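Local coordinates for carbohydrate deacetylase Agd3 (Neosartorya fumigata, PDB 6NWZ), which probably removes N-acetyl groups from the fungal exopolysaccharide galactosaminogalactan, as a metal-binding deacetylase required for biofilm formation, at residues A[490-501]-A[541-551]. Sequence-based numbering, arbitrary orientation.
With ZN (zinc ion), chain M.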
loop_
_atom_site.group_PDB
_atom_site.type_symbol
_atom_site.label_atom_id
_atom_site.label_comp_id
_atom_site.label_asym_id
_atom_site.label_seq_id
_atom_site.Cartn_x
_atom_site.Cartn_y
_atom_site.Cartn_z
ATOM N N PRO A 490 -1.659 -9.352 -2.589
ATOM C CA PRO A 490 -2.719 -8.467 -3.086
ATOM C C PRO A 490 -2.236 -7.554 -4.205
ATOM O O PRO A 490 -1.044 -7.270 -4.351
ATOM C CB PRO A 490 -3.116 -7.659 -1.846
ATOM C CG PRO A 490 -1.907 -7.711 -0.961
ATOM C CD PRO A 490 -1.290 -9.055 -1.194
ATOM N N ARG A 491 -3.201 -7.095 -5.005
ATOM C CA ARG A 491 -2.948 -6.164 -6.098
ATOM C C ARG A 491 -4.200 -5.340 -6.356
ATOM O O ARG A 491 -5.312 -5.873 -6.387
ATOM C CB ARG A 491 -2.534 -6.881 -7.392
ATOM C CG ARG A 491 -2.055 -5.938 -8.502
ATOM C CD ARG A 491 -1.344 -6.679 -9.642
ATOM N NE ARG A 491 -2.276 -7.374 -10.525
ATOM C CZ ARG A 491 -1.955 -7.878 -11.716
ATOM N NH1 ARG A 491 -2.877 -8.491 -12.445
ATOM N NH2 ARG A 491 -0.716 -7.768 -12.183
ATOM N N TRP A 492 -4.002 -4.044 -6.563
ATOM C CA TRP A 492 -5.086 -3.116 -6.833
ATOM C C TRP A 492 -5.415 -3.067 -8.322
ATOM O O TRP A 492 -4.540 -3.191 -9.183
ATOM C CB TRP A 492 -4.721 -1.712 -6.349
ATOM C CG TRP A 492 -4.509 -1.606 -4.866
ATOM C CD1 TRP A 492 -3.345 -1.289 -4.223
ATOM C CD2 TRP A 492 -5.488 -1.818 -3.842
ATOM N NE1 TRP A 492 -3.542 -1.287 -2.862
ATOM C CE2 TRP A 492 -4.848 -1.608 -2.603
ATOM C CE3 TRP A 492 -6.843 -2.162 -3.852
ATOM C CZ2 TRP A 492 -5.516 -1.733 -1.388
ATOM C CZ3 TRP A 492 -7.505 -2.284 -2.643
ATOM C CH2 TRP A 492 -6.840 -2.071 -1.429
ATOM N N ALA A 493 -6.697 -2.872 -8.613
ATOM C CA ALA A 493 -7.169 -2.600 -9.961
ATOM C C ALA A 493 -7.471 -1.116 -10.099
ATOM O O ALA A 493 -7.794 -0.435 -9.122
ATOM C CB ALA A 493 -8.417 -3.420 -10.289
ATOM N N THR A 494 -7.356 -0.613 -11.323
ATOM C CA THR A 494 -7.569 0.797 -11.606
ATOM C C THR A 494 -8.605 0.938 -12.712
ATOM O O THR A 494 -8.963 -0.030 -13.389
ATOM C CB THR A 494 -6.262 1.490 -12.016
ATOM O OG1 THR A 494 -5.795 0.927 -13.249
ATOM C CG2 THR A 494 -5.201 1.289 -10.950
ATOM N N ARG A 495 -9.083 2.170 -12.891
ATOM C CA ARG A 495 -9.979 2.503 -13.992
ATOM C C ARG A 495 -9.250 2.642 -15.323
ATOM O O ARG A 495 -9.885 2.977 -16.331
ATOM C CB ARG A 495 -10.745 3.789 -13.669
ATOM C CG ARG A 495 -11.735 3.620 -12.527
ATOM C CD ARG A 495 -12.128 4.947 -11.908
ATOM N NE ARG A 495 -12.960 4.758 -10.721
ATOM C CZ ARG A 495 -12.481 4.565 -9.496
ATOM N NH1 ARG A 495 -11.171 4.538 -9.287
ATOM N NH2 ARG A 495 -13.312 4.401 -8.476
ATOM N N ILE A 496 -7.937 2.412 -15.346
ATOM C CA ILE A 496 -7.202 2.234 -16.592
ATOM C C ILE A 496 -7.391 0.780 -17.002
ATOM O O ILE A 496 -6.661 -0.106 -16.544
ATOM C CB ILE A 496 -5.714 2.594 -16.432
ATOM C CG1 ILE A 496 -5.562 3.969 -15.778
ATOM C CG2 ILE A 496 -5.012 2.565 -17.775
ATOM C CD1 ILE A 496 -6.210 5.097 -16.554
ATOM N N TYR A 497 -8.381 0.526 -17.853
ATOM C CA TYR A 497 -8.869 -0.829 -18.064
ATOM C C TYR A 497 -7.965 -1.616 -19.012
ATOM O O TYR A 497 -7.220 -1.058 -19.824
ATOM C CB TYR A 497 -10.301 -0.797 -18.593
ATOM C CG TYR A 497 -11.282 -0.176 -17.622
ATOM C CD1 TYR A 497 -11.618 -0.823 -16.438
ATOM C CD2 TYR A 497 -11.862 1.061 -17.881
ATOM C CE1 TYR A 497 -12.511 -0.262 -15.540
ATOM C CE2 TYR A 497 -12.758 1.631 -16.988
ATOM C CZ TYR A 497 -13.078 0.963 -15.818
ATOM O OH TYR A 497 -13.965 1.513 -14.918
ATOM N N TYR A 498 -8.062 -2.944 -18.906
ATOM C CA TYR A 498 -7.113 -3.834 -19.568
ATOM C C TYR A 498 -7.217 -3.772 -21.085
ATOM O O TYR A 498 -6.244 -4.078 -21.783
ATOM C CB TYR A 498 -7.340 -5.271 -19.105
ATOM C CG TYR A 498 -8.420 -6.003 -19.877
ATOM C CD1 TYR A 498 -9.767 -5.772 -19.620
ATOM C CD2 TYR A 498 -8.091 -6.921 -20.869
ATOM C CE1 TYR A 498 -10.759 -6.442 -20.327
ATOM C CE2 TYR A 498 -9.074 -7.593 -21.579
ATOM C CZ TYR A 498 -10.405 -7.350 -21.304
ATOM O OH TYR A 498 -11.382 -8.018 -22.009
ATOM N N ASN A 499 -8.384 -3.418 -21.613
ATOM C CA ASN A 499 -8.645 -3.453 -23.046
ATOM C C ASN A 499 -8.782 -2.047 -23.617
ATOM O O ASN A 499 -9.569 -1.806 -24.538
ATOM C CB ASN A 499 -9.888 -4.286 -23.345
ATOM C CG ASN A 499 -11.118 -3.798 -22.595
ATOM O OD1 ASN A 499 -11.009 -3.103 -21.587
ATOM N ND2 ASN A 499 -12.297 -4.169 -23.086
ATOM N N CYS A 500 -8.007 -1.107 -23.081
ATOM C CA CYS A 500 -8.071 0.283 -23.506
ATOM C C CYS A 500 -6.681 0.821 -23.801
ATOM O O CYS A 500 -5.715 0.492 -23.104
ATOM C CB CYS A 500 -8.748 1.146 -22.451
ATOM S SG CYS A 500 -10.535 1.141 -22.610
ATOM N N ASP A 501 -6.597 1.663 -24.835
ATOM C CA ASP A 501 -5.337 2.245 -25.268
ATOM C C ASP A 501 -5.383 3.761 -25.425
ATOM O O ASP A 501 -4.363 4.356 -25.788
ATOM C CB ASP A 501 -4.893 1.612 -26.597
ATOM C CG ASP A 501 -5.905 1.820 -27.709
ATOM O OD1 ASP A 501 -7.086 2.081 -27.401
ATOM O OD2 ASP A 501 -5.524 1.721 -28.894
ATOM N N ASP A 541 0.589 -3.297 -1.674
ATOM C CA ASP A 541 0.060 -3.996 -2.837
ATOM C C ASP A 541 0.470 -3.278 -4.116
ATOM O O ASP A 541 0.563 -2.048 -4.164
ATOM C CB ASP A 541 -1.469 -4.084 -2.778
ATOM C CG ASP A 541 -1.997 -4.248 -1.367
ATOM O OD1 ASP A 541 -1.204 -4.118 -0.411
ATOM O OD2 ASP A 541 -3.212 -4.505 -1.217
ATOM N N GLY A 542 0.715 -4.061 -5.164
ATOM C CA GLY A 542 1.004 -3.507 -6.467
ATOM C C GLY A 542 -0.258 -3.093 -7.195
ATOM O O GLY A 542 -1.372 -3.167 -6.673
ATOM N N TYR A 543 -0.074 -2.655 -8.440
ATOM C CA TYR A 543 -1.166 -2.134 -9.250
ATOM C C TYR A 543 -1.182 -2.819 -10.611
ATOM O O TYR A 543 -0.130 -3.112 -11.189
ATOM C CB TYR A 543 -1.057 -0.602 -9.398
ATOM C CG TYR A 543 -1.281 0.124 -8.085
ATOM C CD1 TYR A 543 -0.257 0.246 -7.154
ATOM C CD2 TYR A 543 -2.524 0.665 -7.764
ATOM C CE1 TYR A 543 -0.457 0.892 -5.944
ATOM C CE2 TYR A 543 -2.732 1.317 -6.553
ATOM C CZ TYR A 543 -1.693 1.425 -5.647
ATOM O OH TYR A 543 -1.882 2.067 -4.442
ATOM N N MET A 544 -2.387 -3.068 -11.114
ATOM C CA MET A 544 -2.605 -3.869 -12.311
ATOM C C MET A 544 -2.780 -2.972 -13.532
ATOM O O MET A 544 -3.670 -2.112 -13.555
ATOM C CB MET A 544 -3.836 -4.753 -12.128
ATOM C CG MET A 544 -4.252 -5.497 -13.377
ATOM S SD MET A 544 -6.026 -5.806 -13.389
ATOM C CE MET A 544 -6.647 -4.134 -13.560
ATOM N N PHE A 545 -1.944 -3.189 -14.549
ATOM C CA PHE A 545 -2.091 -2.542 -15.849
ATOM C C PHE A 545 -1.839 -3.575 -16.941
ATOM O O PHE A 545 -1.468 -4.721 -16.669
ATOM C CB PHE A 545 -1.146 -1.341 -15.999
ATOM C CG PHE A 545 -1.365 -0.262 -14.970
ATOM C CD1 PHE A 545 -2.406 0.644 -15.105
ATOM C CD2 PHE A 545 -0.534 -0.159 -13.865
ATOM C CE1 PHE A 545 -2.612 1.637 -14.156
ATOM C CE2 PHE A 545 -0.735 0.830 -12.914
ATOM C CZ PHE A 545 -1.776 1.730 -13.059
ATOM N N HIS A 546 -2.048 -3.163 -18.192
ATOM C CA HIS A 546 -1.939 -4.072 -19.325
ATOM C C HIS A 546 -1.226 -3.384 -20.481
ATOM O O HIS A 546 -1.106 -2.157 -20.523
ATOM C CB HIS A 546 -3.319 -4.583 -19.753
ATOM C CG HIS A 546 -3.962 -5.468 -18.732
ATOM N ND1 HIS A 546 -4.457 -4.986 -17.539
ATOM C CD2 HIS A 546 -4.161 -6.807 -18.710
ATOM C CE1 HIS A 546 -4.946 -5.989 -16.830
ATOM N NE2 HIS A 546 -4.779 -7.104 -17.519
ATOM N N GLN A 547 -0.756 -4.203 -21.432
ATOM C CA GLN A 547 0.158 -3.710 -22.460
ATOM C C GLN A 547 -0.481 -2.630 -23.323
ATOM O O GLN A 547 0.203 -1.692 -23.748
ATOM C CB GLN A 547 0.649 -4.874 -23.330
ATOM C CG GLN A 547 -0.446 -5.600 -24.108
ATOM C CD GLN A 547 -0.694 -5.012 -25.490
ATOM O OE1 GLN A 547 0.178 -4.364 -26.071
ATOM N NE2 GLN A 547 -1.889 -5.240 -26.022
ATOM N N ALA A 548 -1.786 -2.736 -23.583
ATOM C CA ALA A 548 -2.456 -1.728 -24.393
ATOM C C ALA A 548 -2.425 -0.351 -23.743
ATOM O O ALA A 548 -2.565 0.654 -24.449
ATOM C CB ALA A 548 -3.902 -2.151 -24.664
ATOM N N ASN A 549 -2.235 -0.278 -22.422
ATOM C CA ASN A 549 -2.232 1.004 -21.722
ATOM C C ASN A 549 -0.972 1.823 -21.976
ATOM O O ASN A 549 -0.942 3.003 -21.609
ATOM C CB ASN A 549 -2.391 0.797 -20.212
ATOM C CG ASN A 549 -3.608 -0.039 -19.853
ATOM O OD1 ASN A 549 -3.623 -0.720 -18.827
ATOM N ND2 ASN A 549 -4.632 0.008 -20.696
ATOM N N LEU A 550 0.064 1.236 -22.572
ATOM C CA LEU A 550 1.321 1.938 -22.792
ATOM C C LEU A 550 1.366 2.669 -24.127
ATOM O O LEU A 550 2.405 3.244 -24.466
ATOM C CB LEU A 550 2.499 0.958 -22.704
ATOM C CG LEU A 550 2.637 0.080 -21.455
ATOM C CD1 LEU A 550 3.999 -0.590 -21.431
ATOM C CD2 LEU A 550 2.421 0.873 -20.186
ATOM N N ARG A 551 0.270 2.666 -24.885
ATOM C CA ARG A 551 0.262 3.303 -26.195
ATOM C C ARG A 551 0.514 4.797 -26.053
ATOM O O ARG A 551 -0.266 5.510 -25.416
ATOM C CB ARG A 551 -1.071 3.059 -26.902
ATOM C CG ARG A 551 -1.043 3.465 -28.364
ATOM C CD ARG A 551 -2.430 3.748 -28.900
ATOM N NE ARG A 551 -2.417 3.927 -30.348
ATOM C CZ ARG A 551 -3.064 3.144 -31.204
ATOM N NH1 ARG A 551 -3.800 2.134 -30.761
ATOM N NH2 ARG A 551 -2.990 3.382 -32.504
HETATM ZN ZN ZN M . -4.355 -8.997 -16.208
HETATM O O HOH W 1 -0.801 0.114 -2.694
HETATM O O HOH W 2 -5.241 -2.427 -17.223
HETATM O O HOH W 3 -3.769 -4.850 -22.960
HETATM O O HOH W 4 -2.501 5.606 -24.260
#
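Trp492 and Met544 belong to two parallel strands joined by backbone hydrogen bonds. Trp492 N donates to Gly542 O at 2.8 Å, and Trp492 O accepts from Met544 N at 2.9 Å. Beyond the strands the Asn549 side chain ties the two segments together. Its ND2 gives a bond to Tyr497 O (2.9 Å, 162° at the hydrogen) and a weak, more bent one to Cys500 O. Its OD1 receives His546 N from above the carbonyl plane, so both ends of the amide are used and its rotation is fixed. A water links Trp492 NE1, weakly, to Tyr543 OH and Asp541 O.

Asp501 OD2 lies at the guanidinium edge of Arg551 and makes a salt bridge to NH1 (2.6 Å), a weak hydrogen bond by its angle.

In the packing, Trp492 CD1 lies over one face of the Tyr543 ring, near its rim, 3.5 Å from CZ. With CG anti to the backbone N (chi1 173°), Met544 lays CB and CG over one guanidinium face of Arg491, whose NH2 bonds Gln253 and salt-bridges Asp255. Ile496 CB meets the edge of Phe545.

His546 NE2 binds zinc at 2.3 Å, and Asp255 is a second ligand. A water on ND1, shared with Ile496 O and Asn549 OD1, steadies the imidazole. The strand end thus carries a zinc-binding histidine of the deacetylase domain.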